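PDB 1IUL: CoA-binding domain-containing protein from Thermus thermophilus, which is of unconfirmed function but probably binds coenzyme A or a related nucleotide cofactor through its Rossmann-like domain. Local coordinates for residues 13-18 with 42-47. Residues are numbered along the deposited sequence; the frame is centred on the assembly and turned at random.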
loop_
_atom_site.group_PDB
_atom_site.type_symbol
_atom_site.label_atom_id
_atom_site.label_comp_id
_atom_site.label_asym_id
_atom_site.label_seq_id
_atom_site.Cartn_x
_atom_site.Cartn_y
_atom_site.Cartn_z
ATOM N N ALA A 13 2.864 -11.878 3.203
ATOM C CA ALA A 13 3.325 -10.744 2.422
ATOM C C ALA A 13 4.835 -10.547 2.463
ATOM O O ALA A 13 5.470 -10.661 3.513
ATOM C CB ALA A 13 2.626 -9.476 2.898
ATOM N N LYS A 14 5.405 -10.262 1.298
ATOM C CA LYS A 14 6.828 -10.003 1.187
ATOM C C LYS A 14 6.969 -8.554 0.744
ATOM O O LYS A 14 7.597 -7.741 1.420
ATOM C CB LYS A 14 7.477 -10.924 0.148
ATOM C CG LYS A 14 9.003 -10.904 0.187
ATOM C CD LYS A 14 9.620 -11.235 -1.168
ATOM C CE LYS A 14 10.891 -10.430 -1.415
ATOM N NZ LYS A 14 11.729 -11.015 -2.499
ATOM N N THR A 15 6.358 -8.232 -0.391
ATOM C CA THR A 15 6.433 -6.882 -0.920
ATOM C C THR A 15 5.214 -6.047 -0.576
ATOM O O THR A 15 4.073 -6.501 -0.680
ATOM C CB THR A 15 6.598 -6.880 -2.453
ATOM O OG1 THR A 15 5.716 -7.848 -3.027
ATOM C CG2 THR A 15 8.031 -7.214 -2.836
ATOM N N ILE A 16 5.480 -4.818 -0.152
ATOM C CA ILE A 16 4.438 -3.870 0.193
ATOM C C ILE A 16 4.739 -2.607 -0.595
ATOM O O ILE A 16 5.741 -1.938 -0.345
ATOM C CB ILE A 16 4.443 -3.540 1.708
ATOM C CG1 ILE A 16 4.096 -4.791 2.518
ATOM C CG2 ILE A 16 3.445 -2.427 2.002
ATOM C CD1 ILE A 16 4.140 -4.583 4.016
ATOM N N ALA A 17 3.895 -2.301 -1.575
ATOM C CA ALA A 17 4.081 -1.097 -2.372
ATOM C C ALA A 17 3.407 0.023 -1.605
ATOM O O ALA A 17 2.305 -0.152 -1.088
ATOM C CB ALA A 17 3.441 -1.255 -3.744
ATOM N N VAL A 18 4.067 1.170 -1.517
ATOM C CA VAL A 18 3.500 2.302 -0.797
ATOM C C VAL A 18 3.113 3.405 -1.761
ATOM O O VAL A 18 3.970 4.139 -2.242
ATOM C CB VAL A 18 4.503 2.866 0.226
ATOM C CG1 VAL A 18 3.885 4.040 0.984
ATOM C CG2 VAL A 18 4.923 1.763 1.180
ATOM N N ARG A 42 9.552 -5.987 2.243
ATOM C CA ARG A 42 10.268 -5.241 1.220
ATOM C C ARG A 42 9.314 -4.162 0.716
ATOM O O ARG A 42 8.485 -4.414 -0.159
ATOM C CB ARG A 42 10.670 -6.159 0.066
ATOM C CG ARG A 42 11.370 -5.436 -1.073
ATOM C CD ARG A 42 11.809 -6.410 -2.150
ATOM N NE ARG A 42 12.887 -5.866 -2.967
ATOM C CZ ARG A 42 13.820 -6.607 -3.556
ATOM N NH1 ARG A 42 13.807 -7.927 -3.418
ATOM N NH2 ARG A 42 14.771 -6.027 -4.279
ATOM N N VAL A 43 9.419 -2.964 1.277
ATOM C CA VAL A 43 8.534 -1.887 0.868
ATOM C C VAL A 43 9.076 -1.142 -0.346
ATOM O O VAL A 43 10.228 -0.699 -0.372
ATOM C CB VAL A 43 8.231 -0.909 2.056
ATOM C CG1 VAL A 43 8.723 -1.511 3.358
ATOM C CG2 VAL A 43 8.834 0.455 1.815
ATOM N N LEU A 44 8.224 -1.043 -1.362
ATOM C CA LEU A 44 8.550 -0.383 -2.618
ATOM C C LEU A 44 7.830 0.950 -2.705
ATOM O O LEU A 44 6.620 0.996 -2.920
ATOM C CB LEU A 44 8.133 -1.269 -3.795
ATOM C CG LEU A 44 8.466 -2.759 -3.665
ATOM C CD1 LEU A 44 7.692 -3.563 -4.705
ATOM C CD2 LEU A 44 9.970 -2.950 -3.838
ATOM N N PRO A 45 8.570 2.059 -2.549
ATOM C CA PRO A 45 7.982 3.399 -2.610
ATOM C C PRO A 45 7.554 3.832 -4.012
ATOM O O PRO A 45 8.297 3.674 -4.984
ATOM C CB PRO A 45 9.079 4.297 -2.036
ATOM C CG PRO A 45 10.345 3.573 -2.335
ATOM C CD PRO A 45 10.024 2.104 -2.301
ATOM N N VAL A 46 6.346 4.378 -4.104
ATOM C CA VAL A 46 5.813 4.862 -5.368
ATOM C C VAL A 46 5.202 6.241 -5.136
ATOM O O VAL A 46 4.238 6.386 -4.386
ATOM C CB VAL A 46 4.723 3.917 -5.929
ATOM C CG1 VAL A 46 4.090 4.531 -7.181
ATOM C CG2 VAL A 46 5.325 2.558 -6.260
ATOM N N ASN A 47 5.794 7.252 -5.763
ATOM C CA ASN A 47 5.323 8.626 -5.656
ATOM C C ASN A 47 6.055 9.507 -6.659
ATOM O O ASN A 47 7.281 9.648 -6.604
ATOM C CB ASN A 47 5.553 9.184 -4.247
ATOM C CG ASN A 47 4.784 10.477 -3.995
ATOM O OD1 ASN A 47 4.392 11.174 -4.929
ATOM N ND2 ASN A 47 4.566 10.799 -2.725
#
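The carbonyl oxygen of Ile16 accepts the amide of Leu44, N to O 2.8 Å, and also takes a CA-H...O contact from Val43, whose CA lies 3.0 Å from that same O. Four further bonds complete the parallel ladder: Arg42 N to Lys14 O, Ile16 N to Arg42 O, Val18 N to Leu44 O and Val46 N to Val18 O. Arg42 O and Leu44 O are likewise shared, each taking an amide from above its carbonyl plane and a CA-H from Thr15 and Ala17 respectively.

On the face carrying Thr15, Ala17 and Leu44, the methyl CG2 of Thr15 touches two neighbours in directions about at right angles, 3.9 Å from Arg42 CD and 4.1 Å from Leu44 CD1. With chi1 at 43°, Thr15 OG1 sits between its own N and carbonyl carbon and bonds to Pro70 O, while CG2 stays beside the backbone N. The extended Arg42 chain runs alongside this threonine and Lys14. Lys14 NZ stands at the edge of the Arg42 guanidinium, 3.8 Å from Arg42 NH1, a like-charge approach probably eased by the salt bridge from Arg42 NE to Glu69.

On the opposite face, which also carries Ile16, Val18 CG2 meets Val43 CG2 at 4.2 Å, the two valines side by side, both touching Pro33 of helix 28-37. That helix links the strands, while strand 73-76 pairs with the far edge of 15-19. Strand 15-19, helix 28-37 and strand 42-46 thus form a beta-alpha-beta unit, with 42-46 outermost in the parallel sheet, as expected of the Rossmann-like CoA-binding fold.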